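Local coordinates for NikO protein (Streptomyces tendae, PDB 4FQD) that is an enolpyruvyl transferase of the MurA subfamily, essential in nikkomycin biosynthesis, that transfers an enolpyruvyl group from phosphoenolpyruvate, at residues F33-A47 with P219-L231. The protein carries 4 engineered substitutions. Sequence-based numbering, arbitrary orientation.
Sequences FKHSLVTTVAAAATA and PDVTDMVTVLRDL
Ala43 drives its methyl as a knob into a hole formed by Met224, Val227, Leu228 and Leu231, with CB of Ala43 3.7 Å from CD2 of Leu228. Helices 34-44 and 219-231 run in roughly the same direction, crossing at -33° with their axes 8.4 Å apart. On one flank of the knob, CG2 of Thr40 meets CG2 of Val227 at 3.7 Å, the two branched side chains lying nearly perpendicular. Toward the C-terminal ends, CD2 of Leu231 packs on the methyl of Ala47, while its CD1 lies against the carbonyl oxygen of Ala43.

Met224 crosses Thr39 at about a right angle. With CG anti to the backbone N (chi1 -173°) and the second torsion extended, its SD is carried to 3.7 Å from CB of Thr39; the bend at chi3 turns only the terminal methyl. The hydroxyl of Thr39, between its own backbone N and carbonyl carbon, lies 3.1 Å from O of Asp220, yet O of His35 and O of Ser36 compete for the same proton. Thr40 OG1 bonds to O of Ser36 at 2.7 Å, approaching from above the carbonyl plane, on the face opposite the Thr40 amide.

Closer to the N-terminal ends, OD1 of Asp220 lies 3.2 Å from CB of His35 and also faces His35 O, another acceptor, so no hydrogen bond forms between them; imidazole and carboxylate planes are 27° apart. OD1 also forms a salt bridge with Lys197 of helix 192-204. Ser36 OG gives only a weak bond to OD2 of Asp223, whose OD1 is paired with Arg292. The contact thus joins two helices of the inverse β/α barrel through an apolar C-terminal half and a polar N-terminal half, where Lys197 and Arg292, from other parts of the same chain, probably offset the negative charge of the two aspartates.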
loop_
_atom_site.group_PDB
_atom_site.type_symbol
_atom_site.label_atom_id
_atom_site.label_comp_id
_atom_site.label_asym_id
_atom_site.label_seq_id
_atom_site.Cartn_x
_atom_site.Cartn_y
_atom_site.Cartn_z
ATOM N N PHE A 33 -18.214 -7.602 19.642
ATOM C CA PHE A 33 -18.093 -6.940 18.349
ATOM C C PHE A 33 -19.430 -6.353 17.911
ATOM O O PHE A 33 -20.422 -7.068 17.765
ATOM C CB PHE A 33 -17.581 -7.923 17.293
ATOM C CG PHE A 33 -17.002 -7.262 16.071
ATOM C CD1 PHE A 33 -16.691 -5.911 16.072
ATOM C CD2 PHE A 33 -16.771 -7.996 14.918
ATOM C CE1 PHE A 33 -16.158 -5.307 14.945
ATOM C CE2 PHE A 33 -16.240 -7.398 13.790
ATOM C CZ PHE A 33 -15.932 -6.053 13.802
ATOM N N LYS A 34 -19.438 -5.039 17.712
ATOM C CA LYS A 34 -20.615 -4.313 17.254
ATOM C C LYS A 34 -21.153 -4.857 15.934
ATOM O O LYS A 34 -22.361 -5.018 15.762
ATOM C CB LYS A 34 -20.269 -2.833 17.091
ATOM C CG LYS A 34 -21.240 -2.055 16.226
ATOM C CD LYS A 34 -20.728 -0.652 15.962
ATOM C CE LYS A 34 -21.645 0.097 15.012
ATOM N NZ LYS A 34 -21.143 1.468 14.722
ATOM N N HIS A 35 -20.247 -5.140 15.005
ATOM C CA HIS A 35 -20.636 -5.587 13.673
ATOM C C HIS A 35 -21.133 -7.033 13.664
ATOM O O HIS A 35 -22.006 -7.389 12.874
ATOM C CB HIS A 35 -19.482 -5.387 12.689
ATOM C CG HIS A 35 -19.079 -3.955 12.521
ATOM N ND1 HIS A 35 -17.769 -3.532 12.613
ATOM C CD2 HIS A 35 -19.813 -2.846 12.269
ATOM C CE1 HIS A 35 -17.715 -2.227 12.427
ATOM N NE2 HIS A 35 -18.942 -1.784 12.215
ATOM N N SER A 36 -20.581 -7.859 14.549
ATOM C CA SER A 36 -21.045 -9.236 14.696
ATOM C C SER A 36 -22.424 -9.262 15.341
ATOM O O SER A 36 -23.248 -10.125 15.040
ATOM C CB SER A 36 -20.066 -10.057 15.535
ATOM O OG SER A 36 -18.870 -10.308 14.823
ATOM N N LEU A 37 -22.658 -8.311 16.240
ATOM C CA LEU A 37 -23.956 -8.162 16.882
ATOM C C LEU A 37 -25.038 -7.887 15.845
ATOM O O LEU A 37 -26.118 -8.473 15.892
ATOM C CB LEU A 37 -23.912 -7.027 17.903
ATOM C CG LEU A 37 -25.260 -6.542 18.435
ATOM C CD1 LEU A 37 -25.994 -7.653 19.164
ATOM C CD2 LEU A 37 -25.061 -5.348 19.344
ATOM N N VAL A 38 -24.734 -6.994 14.911
ATOM C CA VAL A 38 -25.663 -6.643 13.844
ATOM C C VAL A 38 -26.019 -7.856 12.990
ATOM O O VAL A 38 -27.194 -8.132 12.749
ATOM C CB VAL A 38 -25.085 -5.537 12.938
ATOM C CG1 VAL A 38 -25.909 -5.397 11.666
ATOM C CG2 VAL A 38 -25.015 -4.216 13.692
ATOM N N THR A 39 -25.000 -8.584 12.544
ATOM C CA THR A 39 -25.204 -9.731 11.666
ATOM C C THR A 39 -25.877 -10.905 12.377
ATOM O O THR A 39 -26.630 -11.659 11.764
ATOM C CB THR A 39 -23.883 -10.201 11.030
ATOM O OG1 THR A 39 -22.911 -10.429 12.057
ATOM C CG2 THR A 39 -23.356 -9.151 10.067
ATOM N N THR A 40 -25.601 -11.058 13.668
ATOM C CA THR A 40 -26.229 -12.111 14.457
ATOM C C THR A 40 -27.714 -11.815 14.645
ATOM O O THR A 40 -28.559 -12.702 14.517
ATOM C CB THR A 40 -25.559 -12.267 15.834
ATOM O OG1 THR A 40 -24.169 -12.565 15.660
ATOM C CG2 THR A 40 -26.216 -13.388 16.627
ATOM N N VAL A 41 -28.022 -10.558 14.947
ATOM C CA VAL A 41 -29.401 -10.116 15.095
ATOM C C VAL A 41 -30.131 -10.193 13.757
ATOM O O VAL A 41 -31.292 -10.601 13.692
ATOM C CB VAL A 41 -29.469 -8.678 15.658
ATOM C CG1 VAL A 41 -30.856 -8.085 15.477
ATOM C CG2 VAL A 41 -29.068 -8.665 17.126
ATOM N N ALA A 42 -29.435 -9.812 12.690
ATOM C CA ALA A 42 -29.997 -9.859 11.343
ATOM C C ALA A 42 -30.376 -11.286 10.961
ATOM O O ALA A 42 -31.420 -11.520 10.352
ATOM C CB ALA A 42 -29.014 -9.285 10.336
ATOM N N ALA A 43 -29.522 -12.235 11.328
ATOM C CA ALA A 43 -29.785 -13.645 11.071
ATOM C C ALA A 43 -30.932 -14.143 11.942
ATOM O O ALA A 43 -31.708 -15.006 11.534
ATOM C CB ALA A 43 -28.534 -14.469 11.319
ATOM N N ALA A 44 -31.032 -13.587 13.145
ATOM C CA ALA A 44 -32.088 -13.956 14.081
ATOM C C ALA A 44 -33.448 -13.452 13.610
ATOM O O ALA A 44 -34.478 -14.069 13.881
ATOM C CB ALA A 44 -31.775 -13.416 15.468
ATOM N N ALA A 45 -33.442 -12.330 12.898
ATOM C CA ALA A 45 -34.673 -11.714 12.416
ATOM C C ALA A 45 -35.362 -12.567 11.355
ATOM O O ALA A 45 -36.554 -12.402 11.093
ATOM C CB ALA A 45 -34.389 -10.323 11.874
ATOM N N THR A 46 -34.606 -13.474 10.747
ATOM C CA THR A 46 -35.141 -14.342 9.706
ATOM C C THR A 46 -35.697 -15.633 10.295
ATOM O O THR A 46 -36.425 -16.367 9.627
ATOM C CB THR A 46 -34.055 -14.717 8.681
ATOM O OG1 THR A 46 -33.141 -15.649 9.271
ATOM C CG2 THR A 46 -33.296 -13.482 8.225
ATOM N N ALA A 47 -35.354 -15.903 11.551
ATOM C CA ALA A 47 -35.660 -17.190 12.165
ATOM C C ALA A 47 -36.935 -17.185 13.005
ATOM O O ALA A 47 -37.546 -16.141 13.230
ATOM C CB ALA A 47 -34.481 -17.664 13.004
ATOM N N PRO A 219 -14.671 -11.894 10.842
ATOM C CA PRO A 219 -15.679 -12.455 11.755
ATOM C C PRO A 219 -17.038 -11.783 11.604
ATOM O O PRO A 219 -18.060 -12.361 11.974
ATOM C CB PRO A 219 -15.100 -12.148 13.136
ATOM C CG PRO A 219 -13.640 -12.149 12.923
ATOM C CD PRO A 219 -13.419 -11.571 11.551
ATOM N N ASP A 220 -17.020 -10.564 11.076
ATOM C CA ASP A 220 -18.214 -9.826 10.696
ATOM C C ASP A 220 -19.186 -10.731 9.944
ATOM O O ASP A 220 -20.377 -10.786 10.255
ATOM C CB ASP A 220 -17.799 -8.663 9.794
ATOM C CG ASP A 220 -18.685 -7.455 9.953
ATOM O OD1 ASP A 220 -19.836 -7.616 10.404
ATOM O OD2 ASP A 220 -18.231 -6.342 9.622
ATOM N N VAL A 221 -18.655 -11.451 8.960
ATOM C CA VAL A 221 -19.438 -12.370 8.144
ATOM C C VAL A 221 -19.322 -13.799 8.669
ATOM O O VAL A 221 -20.306 -14.541 8.705
ATOM C CB VAL A 221 -18.977 -12.318 6.671
ATOM C CG1 VAL A 221 -19.534 -13.490 5.883
ATOM C CG2 VAL A 221 -19.384 -10.999 6.035
ATOM N N THR A 222 -18.113 -14.170 9.084
ATOM C CA THR A 222 -17.823 -15.520 9.568
ATOM C C THR A 222 -18.750 -15.963 10.699
ATOM O O THR A 222 -19.270 -17.079 10.681
ATOM C CB THR A 222 -16.349 -15.645 10.020
ATOM O OG1 THR A 222 -15.511 -15.816 8.871
ATOM C CG2 THR A 222 -16.160 -16.835 10.952
ATOM N N ASP A 223 -18.964 -15.083 11.670
ATOM C CA ASP A 223 -19.807 -15.412 12.814
ATOM C C ASP A 223 -21.282 -15.545 12.439
ATOM O O ASP A 223 -22.009 -16.328 13.049
ATOM C CB ASP A 223 -19.631 -14.387 13.938
ATOM C CG ASP A 223 -18.274 -14.488 14.607
ATOM O OD1 ASP A 223 -17.616 -15.541 14.463
ATOM O OD2 ASP A 223 -17.867 -13.517 15.281
ATOM N N MET A 224 -21.721 -14.788 11.438
ATOM C CA MET A 224 -23.103 -14.882 10.981
ATOM C C MET A 224 -23.356 -16.237 10.327
ATOM O O MET A 224 -24.450 -16.794 10.429
ATOM C CB MET A 224 -23.451 -13.750 10.011
ATOM C CG MET A 224 -24.931 -13.702 9.647
ATOM S SD MET A 224 -25.377 -12.377 8.507
ATOM C CE MET A 224 -24.551 -12.915 7.015
ATOM N N VAL A 225 -22.334 -16.760 9.654
ATOM C CA VAL A 225 -22.401 -18.088 9.056
ATOM C C VAL A 225 -22.654 -19.138 10.131
ATOM O O VAL A 225 -23.492 -20.024 9.964
ATOM C CB VAL A 225 -21.100 -18.432 8.299
ATOM C CG1 VAL A 225 -21.064 -19.910 7.929
ATOM C CG2 VAL A 225 -20.960 -17.558 7.063
ATOM N N THR A 226 -21.930 -19.022 11.240
ATOM C CA THR A 226 -22.089 -19.940 12.362
ATOM C C THR A 226 -23.492 -19.841 12.958
ATOM O O THR A 226 -24.102 -20.852 13.304
ATOM C CB THR A 226 -21.042 -19.670 13.462
ATOM O OG1 THR A 226 -19.726 -19.800 12.910
ATOM C CG2 THR A 226 -21.204 -20.652 14.614
ATOM N N VAL A 227 -24.001 -18.617 13.064
ATOM C CA VAL A 227 -25.338 -18.388 13.604
ATOM C C VAL A 227 -26.409 -19.000 12.706
ATOM O O VAL A 227 -27.311 -19.689 13.184
ATOM C CB VAL A 227 -25.621 -16.886 13.798
ATOM C CG1 VAL A 227 -27.080 -16.661 14.172
ATOM C CG2 VAL A 227 -24.699 -16.307 14.859
ATOM N N LEU A 228 -26.300 -18.751 11.404
ATOM C CA LEU A 228 -27.235 -19.313 10.434
ATOM C C LEU A 228 -27.200 -20.838 10.440
ATOM O O LEU A 228 -28.241 -21.488 10.348
ATOM C CB LEU A 228 -26.944 -18.783 9.028
ATOM C CG LEU A 228 -27.442 -17.368 8.731
ATOM C CD1 LEU A 228 -27.047 -16.943 7.325
ATOM C CD2 LEU A 228 -28.951 -17.283 8.918
ATOM N N ARG A 229 -25.999 -21.397 10.547
ATOM C CA ARG A 229 -25.829 -22.844 10.631
ATOM C C ARG A 229 -26.544 -23.414 11.852
ATOM O O ARG A 229 -27.232 -24.430 11.759
ATOM C CB ARG A 229 -24.343 -23.211 10.685
ATOM C CG ARG A 229 -23.643 -23.200 9.335
ATOM C CD ARG A 229 -22.146 -23.431 9.491
ATOM N NE ARG A 229 -21.471 -23.572 8.204
ATOM C CZ ARG A 229 -20.151 -23.615 8.054
ATOM N NH1 ARG A 229 -19.357 -23.520 9.112
ATOM N NH2 ARG A 229 -19.621 -23.747 6.845
ATOM N N ASP A 230 -26.377 -22.751 12.992
ATOM C CA ASP A 230 -26.992 -23.200 14.236
ATOM C C ASP A 230 -28.507 -23.018 14.215
ATOM O O ASP A 230 -29.232 -23.730 14.909
ATOM C CB ASP A 230 -26.385 -22.464 15.434
ATOM C CG ASP A 230 -24.903 -22.739 15.599
ATOM O OD1 ASP A 230 -24.400 -23.696 14.972
ATOM O OD2 ASP A 230 -24.239 -22.001 16.359
ATOM N N LEU A 231 -28.981 -22.063 13.419
ATOM C CA LEU A 231 -30.414 -21.836 13.264
ATOM C C LEU A 231 -31.072 -22.983 12.502
ATOM O O LEU A 231 -32.230 -23.321 12.747
ATOM C CB LEU A 231 -30.684 -20.508 12.548
ATOM C CG LEU A 231 -30.533 -19.227 13.371
ATOM C CD1 LEU A 231 -30.682 -18.001 12.487
ATOM C CD2 LEU A 231 -31.549 -19.197 14.502
#